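PDB 3KHY: propionate kinase from Francisella tularensis subsp. tularensis, which probably catalyses the reversible, magnesium-dependent transfer of phosphate from ATP to acetate or propionate, giving the acyl phosphate and ADP. Local coordinates for residues D217-L222 against D226-G231; N195-H200 against C205-V210; P239-Y244 against N258-Q263; S264-I269 against K290-I295; M230-G235 against G271-R276. All blocks are in the same frame, centred on the assembly; numbering follows the deposited sequence.

The first of these contacts along the chain is contact 2, where 195-200 and 205-210 form a beta hairpin of the five-stranded sheet. After the adjoining strand 214-218, contact 1 closes a short buried loop between 217-222 and 226-231. Contact 5 starts where contact 1 ends, sharing Met230 and Gly231, and closes a much longer loop onto 271-276. Contact 3 lies wholly within that loop and brings together helices 241-249 and 253-262. Contact 4, joining helix 265-270 to helix 287-307, crosses contact 5, since their segments alternate along the chain. Contacts 1, 3 and 4 all reach the second subunit, so the series leads from the sheet to the dimer interface.

Contact 1. Residues D217-L222 against D226-G231; sequences DTSMGL and DGLVMG
The backbones of Ser219 and Gly227 run past each other with CA atoms 4.7 Å apart, yet no direct hydrogen bond joins 217-222 to 226-231. A water among buried residues does that work: it accepts from Ser219 OG at 2.6 Å and from Leu228 N at 3.0 Å, and donates to Asp226 O at 2.8 Å. The serine hydroxyl can face the water because OG sits between its own backbone N and carbonyl carbon (chi1 68°), and it is also bonded to Ile207 N of the neighbouring strand. Serine suits the place, being small enough for this close passage of the two backbones and polar enough to serve both partners. Gly227 has no side chain, so Ser219 O can settle 3.3 Å from its CA; its positive phi (101°) also favours glycine. The contact follows edge strand 214-218 of the five-stranded sheet, in a protein of the actin-like ATPase superfamily, where the chain leaves the sheet for the loop before helix 241-249. Here Asp226 O also receives a CA-H...O contact from Met220 CA at 3.5 Å, while Asp226 CB packs against Gly221 N. Two methionines, present as selenomethionine, finish the packing: Met220, extended beyond CG, crosses Met230 at an angle, with CE meeting CE at 3.7 Å. Long, flexible and apolar, methionine can fill this interior beside His174 and Arg233, both predicted to stabilise the transition state. Toward the strand end, Asp217 OD2 forms a salt bridge with Lys302 of the second subunit.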
# COMPACT_ATOMS: atom_id res chain seq x y z
N ASP A 217 -11.88 6.00 4.67
CA ASP A 217 -10.58 5.44 4.28
C ASP A 217 -9.79 6.58 3.63
O ASP A 217 -10.38 7.51 3.09
CB ASP A 217 -10.77 4.28 3.30
CG ASP A 217 -9.57 3.33 3.22
OD1 ASP A 217 -8.48 3.62 3.77
OD2 ASP A 217 -9.71 2.28 2.56
N THR A 218 -8.47 6.52 3.70
CA THR A 218 -7.64 7.55 3.12
C THR A 218 -6.26 6.99 2.86
O THR A 218 -5.87 5.97 3.45
CB THR A 218 -7.58 8.78 4.05
OG1 THR A 218 -6.99 9.87 3.36
CG2 THR A 218 -6.77 8.46 5.31
N SER A 219 -5.51 7.67 1.99
CA SER A 219 -4.29 7.08 1.42
C SER A 219 -2.99 7.31 2.21
O SER A 219 -2.08 6.48 2.15
CB SER A 219 -4.12 7.51 -0.04
OG SER A 219 -3.85 8.89 -0.13
N MSE A 220 -2.89 8.42 2.95
CA MSE A 220 -1.70 8.62 3.79
C MSE A 220 -1.74 7.70 5.01
O MSE A 220 -2.76 7.09 5.28
CB MSE A 220 -1.54 10.09 4.19
CG MSE A 220 -1.01 10.95 3.05
SE MSE A 220 -1.22 12.85 3.39
CE MSE A 220 -0.03 13.54 1.99
N GLY A 221 -0.64 7.56 5.74
CA GLY A 221 -0.59 6.51 6.74
C GLY A 221 -0.37 7.04 8.14
O GLY A 221 -1.11 7.91 8.60
N LEU A 222 0.64 6.50 8.80
CA LEU A 222 1.10 7.04 10.08
C LEU A 222 1.48 8.50 9.89
O LEU A 222 1.12 9.36 10.70
CB LEU A 222 2.32 6.25 10.56
CG LEU A 222 2.96 6.59 11.92
CD1 LEU A 222 2.05 6.14 13.04
CD2 LEU A 222 4.31 5.89 12.02
N ASP A 226 2.97 8.21 3.06
CA ASP A 226 2.39 7.04 2.40
C ASP A 226 1.33 7.37 1.35
O ASP A 226 0.74 8.46 1.34
CB ASP A 226 1.76 6.12 3.44
CG ASP A 226 1.70 4.65 2.99
OD1 ASP A 226 2.29 4.30 1.94
OD2 ASP A 226 1.07 3.85 3.71
N GLY A 227 1.06 6.40 0.48
CA GLY A 227 -0.05 6.48 -0.45
C GLY A 227 0.31 6.88 -1.88
O GLY A 227 1.07 6.17 -2.57
N LEU A 228 -0.25 8.00 -2.31
CA LEU A 228 -0.08 8.50 -3.68
C LEU A 228 1.35 8.95 -3.99
O LEU A 228 2.10 9.33 -3.07
CB LEU A 228 -1.05 9.67 -3.94
CG LEU A 228 -2.54 9.34 -3.87
CD1 LEU A 228 -3.40 10.58 -4.25
CD2 LEU A 228 -2.87 8.15 -4.78
N VAL A 229 1.72 8.93 -5.28
CA VAL A 229 2.96 9.56 -5.73
C VAL A 229 2.87 11.07 -5.49
O VAL A 229 1.82 11.67 -5.71
CB VAL A 229 3.22 9.29 -7.24
CG1 VAL A 229 4.47 10.03 -7.74
CG2 VAL A 229 3.34 7.79 -7.49
N MSE A 230 3.96 11.68 -5.01
CA MSE A 230 3.96 13.12 -4.75
C MSE A 230 5.19 13.80 -5.37
O MSE A 230 5.95 13.17 -6.09
CB MSE A 230 3.88 13.38 -3.24
CG MSE A 230 2.99 12.38 -2.51
SE MSE A 230 2.67 12.83 -0.61
CE MSE A 230 1.96 11.10 -0.03
N GLY A 231 5.37 15.09 -5.10
CA GLY A 231 6.49 15.83 -5.68
C GLY A 231 7.84 15.22 -5.34
O GLY A 231 8.66 14.98 -6.23
O HOH W 1 -1.34 9.70 -0.14

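Contact 2. Residues N195-H200 against C205-V210; sequences NVIVAH and CSITAV
Thr208 O is held by two groups of the facing strand: Val198 N donates to it at 2.9 Å, nearly straight at 165°, and Ile197 CA-H approaches the same oxygen at 3.3 Å. This is the middle of an antiparallel beta hairpin, strands 196-201 and 205-211, in the five-stranded sheet of a protein of the actin-like ATPase superfamily. Six backbone hydrogen bonds zip it together in reciprocal pairs, Val196 with Val210, Val198 with Thr208 and His200 with Ser206. The shortest runs from Val210 N to Val196 O at 2.8 Å, with the donor nearly in line with the C=O bond. On the face bearing Ile197, Ala199, Ile207 and Ala209, each isoleucine stands across from an alanine, whose small side chain leaves room for the two isoleucines to meet diagonally. They touch at Ile197 CG2 and Ile207 CD1, 3.6 Å apart. The other face carries valines toward the far end, Thr208 beside Val198 in the middle, and His200 and Ser206 near the turn. Val196 and Val210 lie side by side there, CG2 of the former 4.0 Å from CB of the latter. His200 is predicted to bind ATP; its ND1 pairs with Ser177 OG, and its ring stacks on that of His174. Ser206 OG in turn is hydrogen-bonded to His174 ND1 and His178 NE2, a small polar residue serving two imidazoles. Next along the strand and on the opposite face, Ile207 CG1 lies 3.4 Å from Val198 O.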
# COMPACT_ATOMS: atom_id res chain seq x y z
N ASN A 195 -21.32 11.89 -0.72
CA ASN A 195 -20.74 10.57 -0.88
C ASN A 195 -19.75 10.69 -2.02
O ASN A 195 -20.10 10.51 -3.20
CB ASN A 195 -21.80 9.52 -1.20
CG ASN A 195 -22.78 9.33 -0.05
OD1 ASN A 195 -22.39 8.97 1.05
ND2 ASN A 195 -24.05 9.60 -0.32
N VAL A 196 -18.52 11.03 -1.68
CA VAL A 196 -17.55 11.42 -2.69
C VAL A 196 -16.19 10.84 -2.42
O VAL A 196 -15.85 10.46 -1.30
CB VAL A 196 -17.43 12.96 -2.80
CG1 VAL A 196 -18.71 13.57 -3.38
CG2 VAL A 196 -17.08 13.61 -1.45
N ILE A 197 -15.41 10.72 -3.49
CA ILE A 197 -14.00 10.42 -3.38
C ILE A 197 -13.28 11.72 -3.71
O ILE A 197 -13.53 12.31 -4.75
CB ILE A 197 -13.60 9.34 -4.38
CG1 ILE A 197 -14.30 8.03 -4.02
CG2 ILE A 197 -12.06 9.17 -4.41
CD1 ILE A 197 -14.24 6.96 -5.12
N VAL A 198 -12.43 12.17 -2.80
CA VAL A 198 -11.73 13.44 -2.97
C VAL A 198 -10.24 13.18 -3.19
O VAL A 198 -9.57 12.56 -2.36
CB VAL A 198 -11.92 14.37 -1.75
CG1 VAL A 198 -11.14 15.69 -1.94
CG2 VAL A 198 -13.42 14.66 -1.50
N ALA A 199 -9.75 13.62 -4.34
CA ALA A 199 -8.33 13.53 -4.66
C ALA A 199 -7.70 14.90 -4.50
O ALA A 199 -7.90 15.78 -5.32
CB ALA A 199 -8.13 13.02 -6.07
N HIS A 200 -6.97 15.09 -3.40
CA HIS A 200 -6.25 16.32 -3.15
C HIS A 200 -4.86 16.14 -3.74
O HIS A 200 -4.03 15.43 -3.17
CB HIS A 200 -6.14 16.56 -1.64
CG HIS A 200 -5.37 17.80 -1.28
ND1 HIS A 200 -5.96 18.89 -0.69
CD2 HIS A 200 -4.07 18.12 -1.46
CE1 HIS A 200 -5.05 19.83 -0.50
NE2 HIS A 200 -3.89 19.39 -0.96
N CYS A 205 0.06 14.71 -1.89
CA CYS A 205 -1.13 14.17 -2.56
C CYS A 205 -1.76 13.09 -1.70
O CYS A 205 -1.06 12.20 -1.21
CB CYS A 205 -0.76 13.55 -3.93
SG CYS A 205 -0.10 14.73 -5.14
N SER A 206 -3.07 13.18 -1.51
CA SER A 206 -3.78 12.12 -0.80
C SER A 206 -5.21 12.01 -1.34
O SER A 206 -5.74 12.95 -1.93
CB SER A 206 -3.82 12.39 0.70
OG SER A 206 -4.74 13.42 0.97
N ILE A 207 -5.82 10.85 -1.13
CA ILE A 207 -7.16 10.62 -1.63
C ILE A 207 -8.02 10.01 -0.51
O ILE A 207 -7.54 9.22 0.30
CB ILE A 207 -7.13 9.75 -2.90
CG1 ILE A 207 -8.54 9.52 -3.45
CG2 ILE A 207 -6.41 8.40 -2.63
CD1 ILE A 207 -8.49 8.91 -4.83
N THR A 208 -9.27 10.42 -0.43
CA THR A 208 -10.10 10.03 0.70
C THR A 208 -11.47 9.58 0.23
O THR A 208 -12.05 10.18 -0.67
CB THR A 208 -10.27 11.20 1.67
OG1 THR A 208 -8.98 11.54 2.22
CG2 THR A 208 -11.23 10.85 2.81
N ALA A 209 -11.97 8.51 0.85
CA ALA A 209 -13.34 8.06 0.61
C ALA A 209 -14.23 8.65 1.70
O ALA A 209 -14.07 8.35 2.88
CB ALA A 209 -13.42 6.52 0.63
N VAL A 210 -15.17 9.48 1.28
CA VAL A 210 -16.09 10.17 2.19
C VAL A 210 -17.51 9.63 2.02
O VAL A 210 -18.10 9.73 0.94
CB VAL A 210 -16.06 11.68 1.95
CG1 VAL A 210 -17.11 12.39 2.81
CG2 VAL A 210 -14.65 12.23 2.24

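Contact 3. Residues P239-Y244 against N258-Q263; sequences PSIFAY and NMLNKQ
Two consecutive helices, 241-249 and 253-262, fold back on each other as a helical hairpin, and this contact closes the start of the first against the end of the second. Leu260 CD1 carries it from one side, Ile241 and Phe242 from the other. The backbones stay well separated, with Ile241 CA and Leu260 CA 10.4 Å apart, so long side chains are needed to span the gap. Ile241 and Leu260 reach toward each other tip to tip, their CD1 atoms 4.0 Å apart. The isoleucine manages this with CG1 placed between its backbone N and carbonyl carbon (chi1 59°). Phe242 meets the same leucine methyl at a slant, CZ lying 3.7 Å from Leu260 CD1 and CE2 at 3.8 Å. One methyl thus touches both neighbours, and all three side chains are buried, as suits leucine, isoleucine and phenylalanine. Phe242 also stacks on Phe242 of the second subunit, while Ser240 OG bonds to Thr223 OG1 of that subunit. Ile256, on the second helix, adds to the apolar layer beside Ile241 and Phe242. The apolar seam belongs to a helical hairpin, here one that contributes to the interface of a homodimer.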
# COMPACT_ATOMS: atom_id res chain seq x y z
N PRO A 239 7.83 -2.42 2.25
CA PRO A 239 8.67 -2.14 3.42
C PRO A 239 10.01 -2.85 3.33
O PRO A 239 10.98 -2.43 3.97
CB PRO A 239 7.85 -2.71 4.59
CG PRO A 239 6.88 -3.69 3.94
CD PRO A 239 6.55 -3.05 2.63
N SER A 240 10.08 -3.91 2.53
CA SER A 240 11.32 -4.67 2.34
C SER A 240 12.47 -3.83 1.79
O SER A 240 13.62 -4.28 1.78
CB SER A 240 11.11 -5.82 1.36
OG SER A 240 10.04 -6.63 1.75
N ILE A 241 12.16 -2.64 1.28
CA ILE A 241 13.23 -1.83 0.70
C ILE A 241 14.23 -1.36 1.75
O ILE A 241 15.38 -1.07 1.42
CB ILE A 241 12.71 -0.63 -0.15
CG1 ILE A 241 11.84 0.31 0.67
CG2 ILE A 241 11.94 -1.12 -1.37
CD1 ILE A 241 12.61 1.42 1.35
N PHE A 242 13.81 -1.31 3.01
CA PHE A 242 14.71 -0.84 4.06
C PHE A 242 15.86 -1.82 4.27
O PHE A 242 17.02 -1.43 4.25
CB PHE A 242 13.96 -0.55 5.36
CG PHE A 242 13.26 0.78 5.37
CD1 PHE A 242 13.82 1.88 6.00
CD2 PHE A 242 12.05 0.94 4.72
CE1 PHE A 242 13.17 3.12 5.99
CE2 PHE A 242 11.40 2.18 4.71
CZ PHE A 242 11.96 3.26 5.35
N ALA A 243 15.53 -3.10 4.43
CA ALA A 243 16.56 -4.12 4.62
C ALA A 243 17.43 -4.25 3.37
O ALA A 243 18.64 -4.44 3.46
CB ALA A 243 15.93 -5.48 5.00
N TYR A 244 16.81 -4.14 2.20
CA TYR A 244 17.57 -4.23 0.98
C TYR A 244 18.65 -3.13 0.89
O TYR A 244 19.83 -3.41 0.67
CB TYR A 244 16.66 -4.19 -0.25
CG TYR A 244 17.46 -4.31 -1.52
CD1 TYR A 244 17.93 -3.19 -2.18
CD2 TYR A 244 17.79 -5.56 -2.04
CE1 TYR A 244 18.67 -3.30 -3.34
CE2 TYR A 244 18.53 -5.68 -3.19
CZ TYR A 244 18.97 -4.55 -3.83
OH TYR A 244 19.72 -4.68 -4.98
N ASN A 258 14.84 9.66 4.60
CA ASN A 258 15.04 10.95 3.95
C ASN A 258 14.92 10.82 2.44
O ASN A 258 14.33 11.67 1.77
CB ASN A 258 16.40 11.54 4.30
CG ASN A 258 16.67 12.83 3.56
OD1 ASN A 258 17.44 12.86 2.60
ND2 ASN A 258 16.01 13.91 3.99
N MSE A 259 15.49 9.74 1.90
CA MSE A 259 15.41 9.47 0.46
C MSE A 259 13.95 9.34 0.00
O MSE A 259 13.57 9.88 -1.04
CB MSE A 259 16.19 8.20 0.11
CG MSE A 259 16.11 7.81 -1.36
SE MSE A 259 14.60 6.62 -1.74
CE MSE A 259 15.21 5.08 -0.68
N LEU A 260 13.15 8.63 0.78
CA LEU A 260 11.75 8.41 0.41
C LEU A 260 10.92 9.68 0.53
O LEU A 260 9.92 9.83 -0.16
CB LEU A 260 11.13 7.31 1.27
CG LEU A 260 11.63 5.88 1.07
CD1 LEU A 260 11.10 4.99 2.18
CD2 LEU A 260 11.16 5.34 -0.31
N ASN A 261 11.33 10.57 1.42
CA ASN A 261 10.60 11.81 1.69
C ASN A 261 11.02 13.00 0.82
O ASN A 261 10.22 13.89 0.54
CB ASN A 261 10.77 12.20 3.16
CG ASN A 261 9.59 11.83 4.00
OD1 ASN A 261 8.50 12.39 3.85
ND2 ASN A 261 9.78 10.87 4.90
N LYS A 262 12.28 13.01 0.41
CA LYS A 262 12.89 14.20 -0.19
C LYS A 262 13.53 13.97 -1.56
O LYS A 262 13.82 14.94 -2.27
CB LYS A 262 13.95 14.80 0.75
CG LYS A 262 13.39 15.31 2.08
CD LYS A 262 12.51 16.53 1.85
CE LYS A 262 11.88 17.02 3.15
NZ LYS A 262 10.89 18.10 2.89
N GLN A 263 13.77 12.72 -1.94
CA GLN A 263 14.41 12.47 -3.23
C GLN A 263 13.59 11.54 -4.15
O GLN A 263 14.08 11.07 -5.18
CB GLN A 263 15.82 11.89 -3.03
CG GLN A 263 16.77 12.79 -2.21
CD GLN A 263 17.08 14.14 -2.89
OE1 GLN A 263 17.13 14.24 -4.12
NE2 GLN A 263 17.29 15.17 -2.08

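Contact 4. Residues S264-I269 against K290-I295; sequences SGLLGI and KLAIEI
Ile269 can be followed outward from CB, which lies 4.0 Å from Ala292 CB across the contact. Both residues belong to a helix pair, 265-270 against 287-307; the axes of 265-269 and 290-295 approach to 9.3 Å at 142°, an inclined antiparallel crossing. From CB the side chain forks. CG2, anti to the backbone N, rests on the alanine methyl, 3.7 Å from Ala292 CB. The other branch leaves through CG1, beside the backbone N (chi1 -58°), and stays extended, so that CD1 reaches on over the partner helix. That methyl lies 4.0 Å from Ala292 CA and equally 4.0 Å from Ile295 CD1, which it meets tip to tip. The branching of isoleucine thus lets one residue cover Ala292 and still touch Ile295, one turn further along. Alanine is apt in the middle: its small methyl allows Ile269 CA and Ala292 CA to draw within 5.7 Å. There is no polar bond between the two segments; the four residues that make the contact are all buried. Ile269 also packs on Ala157 of the second subunit, and Ile295 on Val229. One turn before Ile269, Leu266 touches both Ala292 and Met275, the latter predicted to lie in the ATP site. Its CD2 ends 4.1 Å from Ala292 CB and 4.0 Å from Ala292 O.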
# COMPACT_ATOMS: atom_id res chain seq x y z
N SER A 264 12.36 11.27 -3.76
CA SER A 264 11.54 10.29 -4.47
C SER A 264 10.37 10.97 -5.19
O SER A 264 10.49 12.12 -5.60
CB SER A 264 11.06 9.21 -3.48
OG SER A 264 12.19 8.54 -2.93
N GLY A 265 9.25 10.28 -5.36
CA GLY A 265 8.13 10.88 -6.08
C GLY A 265 8.53 11.31 -7.49
O GLY A 265 9.41 10.69 -8.11
N LEU A 266 7.89 12.36 -8.02
CA LEU A 266 8.20 12.86 -9.36
C LEU A 266 9.68 13.20 -9.52
O LEU A 266 10.31 12.92 -10.55
CB LEU A 266 7.36 14.11 -9.68
CG LEU A 266 5.83 13.96 -9.57
CD1 LEU A 266 5.14 15.30 -9.76
CD2 LEU A 266 5.36 12.98 -10.61
N LEU A 267 10.25 13.80 -8.47
CA LEU A 267 11.66 14.18 -8.48
C LEU A 267 12.54 12.95 -8.71
O LEU A 267 13.44 12.98 -9.56
CB LEU A 267 12.04 14.85 -7.16
CG LEU A 267 13.51 15.27 -7.04
CD1 LEU A 267 13.93 16.27 -8.15
CD2 LEU A 267 13.79 15.85 -5.65
N GLY A 268 12.27 11.89 -7.97
CA GLY A 268 13.04 10.66 -8.11
C GLY A 268 12.90 10.04 -9.49
O GLY A 268 13.88 9.62 -10.10
N ILE A 269 11.67 9.98 -9.99
CA ILE A 269 11.42 9.36 -11.29
C ILE A 269 12.06 10.12 -12.45
O ILE A 269 12.73 9.52 -13.30
CB ILE A 269 9.92 9.21 -11.58
CG1 ILE A 269 9.23 8.37 -10.50
CG2 ILE A 269 9.68 8.57 -12.96
CD1 ILE A 269 7.69 8.53 -10.53
N LYS A 290 7.17 11.68 -19.03
CA LYS A 290 5.96 10.96 -19.41
C LYS A 290 5.72 9.77 -18.48
O LYS A 290 4.59 9.54 -18.05
CB LYS A 290 6.03 10.50 -20.88
CG LYS A 290 5.95 11.63 -21.92
CD LYS A 290 6.00 11.08 -23.36
CE LYS A 290 6.09 12.20 -24.41
NZ LYS A 290 4.86 13.04 -24.42
N LEU A 291 6.78 9.03 -18.16
CA LEU A 291 6.66 7.87 -17.26
C LEU A 291 6.24 8.30 -15.86
O LEU A 291 5.44 7.61 -15.21
CB LEU A 291 7.99 7.10 -17.17
CG LEU A 291 7.97 5.88 -16.24
CD1 LEU A 291 6.93 4.84 -16.71
CD2 LEU A 291 9.36 5.25 -16.12
N ALA A 292 6.79 9.41 -15.39
CA ALA A 292 6.44 9.93 -14.07
C ALA A 292 4.94 10.24 -14.02
O ALA A 292 4.27 9.96 -13.03
CB ALA A 292 7.26 11.19 -13.76
N ILE A 293 4.42 10.81 -15.10
CA ILE A 293 3.00 11.13 -15.18
C ILE A 293 2.14 9.86 -15.23
O ILE A 293 1.08 9.81 -14.61
CB ILE A 293 2.69 12.07 -16.37
CG1 ILE A 293 3.19 13.49 -16.06
CG2 ILE A 293 1.19 12.11 -16.67
CD1 ILE A 293 3.14 14.44 -17.26
N GLU A 294 2.59 8.85 -15.97
CA GLU A 294 1.89 7.56 -16.02
C GLU A 294 1.88 6.92 -14.63
O GLU A 294 0.83 6.49 -14.15
CB GLU A 294 2.53 6.60 -17.02
CG GLU A 294 2.43 7.06 -18.48
CD GLU A 294 0.98 7.29 -18.89
OE1 GLU A 294 0.21 6.31 -18.93
OE2 GLU A 294 0.63 8.46 -19.15
N ILE A 295 3.03 6.86 -13.97
CA ILE A 295 3.08 6.25 -12.63
C ILE A 295 2.16 7.01 -11.67
O ILE A 295 1.36 6.42 -10.95
CB ILE A 295 4.52 6.17 -12.10
CG1 ILE A 295 5.36 5.26 -13.01
CG2 ILE A 295 4.55 5.64 -10.68
CD1 ILE A 295 6.84 5.26 -12.66

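Contact 5. Residues M230-G235 against G271-R276; sequences MGTRSG and GHNDMR
Gly231 and Asn273 press backbone to backbone, their CA atoms 4.4 Å apart. Gly231 CA lies 3.4 Å from Asn273 O. In return, Asn273 CA makes a CA-H...O contact with Gly231 O at 3.5 Å. With no side chain, glycine allows this close approach. Next to it Thr232 and Asn273 lie alongside one another, heading in the same direction, with Thr232 CG2 3.5 Å from Asn273 CB. The threonine uses both branches, since its OG1 bonds to Asn261 O. The tight core is small, and Thr232 and Asn273 are partly exposed; beyond it Asp274 and Arg276 of 271-276 make no contact with 230-235. Asp274 serves there as N-cap, accepting from Arg276 N at 2.9 Å through OD1, met from above the carboxylate plane. Aspartate is a natural cap for a helix start, and 274-276 is predicted to bind ATP. Within 230-235, Met230 SE sits 3.3 Å above one face of the Arg233 guanidinium, offset toward its rim; Arg233 is predicted to stabilise the transition state, and its NH1 bonds to Pro224 O. The contact thus joins the loop after strand 214-218 to the connection between helices 265-270 and 275-283, with Leu267 of helix 265-270 packing against both Thr232 and Asn273.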
# COMPACT_ATOMS: atom_id res chain seq x y z
N MSE A 230 3.96 11.68 -5.01
CA MSE A 230 3.96 13.12 -4.75
C MSE A 230 5.19 13.80 -5.37
O MSE A 230 5.95 13.17 -6.09
CB MSE A 230 3.88 13.38 -3.24
CG MSE A 230 2.99 12.38 -2.51
SE MSE A 230 2.67 12.83 -0.61
CE MSE A 230 1.96 11.10 -0.03
N GLY A 231 5.37 15.09 -5.10
CA GLY A 231 6.49 15.83 -5.68
C GLY A 231 7.84 15.22 -5.34
O GLY A 231 8.66 14.98 -6.23
N THR A 232 8.08 14.96 -4.06
CA THR A 232 9.34 14.35 -3.64
C THR A 232 9.17 13.12 -2.74
O THR A 232 10.18 12.54 -2.31
CB THR A 232 10.25 15.37 -2.94
OG1 THR A 232 9.73 15.68 -1.64
CG2 THR A 232 10.36 16.66 -3.77
N ARG A 233 7.93 12.73 -2.45
CA ARG A 233 7.65 11.55 -1.62
C ARG A 233 7.21 10.34 -2.44
O ARG A 233 6.41 10.47 -3.37
CB ARG A 233 6.56 11.87 -0.59
CG ARG A 233 6.97 12.87 0.47
CD ARG A 233 5.78 13.34 1.27
NE ARG A 233 5.45 14.72 0.98
CZ ARG A 233 4.39 15.37 1.47
NH1 ARG A 233 3.56 14.74 2.30
NH2 ARG A 233 4.17 16.63 1.15
N SER A 234 7.70 9.16 -2.05
CA SER A 234 7.46 7.92 -2.77
C SER A 234 6.01 7.43 -2.75
O SER A 234 5.55 6.78 -3.69
CB SER A 234 8.33 6.82 -2.17
OG SER A 234 7.92 6.53 -0.84
N GLY A 235 5.30 7.73 -1.67
CA GLY A 235 4.02 7.08 -1.41
C GLY A 235 4.25 5.59 -1.18
O GLY A 235 5.34 5.20 -0.73
N GLY A 271 13.48 13.71 -12.24
CA GLY A 271 14.39 14.82 -11.98
C GLY A 271 13.72 16.16 -11.68
O GLY A 271 14.39 17.17 -11.50
N HIS A 272 12.40 16.17 -11.60
CA HIS A 272 11.67 17.40 -11.33
C HIS A 272 10.50 17.17 -10.37
O HIS A 272 9.68 16.28 -10.60
CB HIS A 272 11.17 18.00 -12.63
CG HIS A 272 12.28 18.40 -13.56
ND1 HIS A 272 12.87 17.52 -14.44
CD2 HIS A 272 12.93 19.58 -13.72
CE1 HIS A 272 13.82 18.15 -15.11
NE2 HIS A 272 13.87 19.40 -14.69
N ASN A 273 10.44 17.96 -9.30
CA ASN A 273 9.39 17.77 -8.29
C ASN A 273 8.10 18.52 -8.62
O ASN A 273 7.02 18.14 -8.17
CB ASN A 273 9.88 18.20 -6.91
CG ASN A 273 10.13 19.69 -6.82
OD1 ASN A 273 11.03 20.22 -7.47
ND2 ASN A 273 9.32 20.39 -6.03
N ASP A 274 8.21 19.58 -9.41
CA ASP A 274 7.06 20.45 -9.71
C ASP A 274 6.26 19.89 -10.88
O ASP A 274 6.77 19.80 -12.00
CB ASP A 274 7.57 21.86 -10.01
CG ASP A 274 6.44 22.84 -10.36
OD1 ASP A 274 5.29 22.41 -10.56
OD2 ASP A 274 6.73 24.04 -10.43
N MSE A 275 5.01 19.50 -10.64
CA MSE A 275 4.19 18.86 -11.68
C MSE A 275 4.03 19.70 -12.95
O MSE A 275 3.93 19.14 -14.05
CB MSE A 275 2.82 18.44 -11.16
CG MSE A 275 1.95 17.74 -12.24
SE MSE A 275 2.78 16.18 -13.09
CE MSE A 275 1.99 14.76 -11.95
N ARG A 276 3.99 21.02 -12.79
CA ARG A 276 3.92 21.91 -13.94
C ARG A 276 5.13 21.73 -14.86
O ARG A 276 4.99 21.68 -16.08
CB ARG A 276 3.82 23.36 -13.50
CG ARG A 276 2.63 23.67 -12.62
CD ARG A 276 2.56 25.15 -12.27
NE ARG A 276 1.30 25.52 -11.64
CZ ARG A 276 0.88 26.77 -11.46
NH1 ARG A 276 1.63 27.78 -11.87
NH2 ARG A 276 -0.29 27.00 -10.87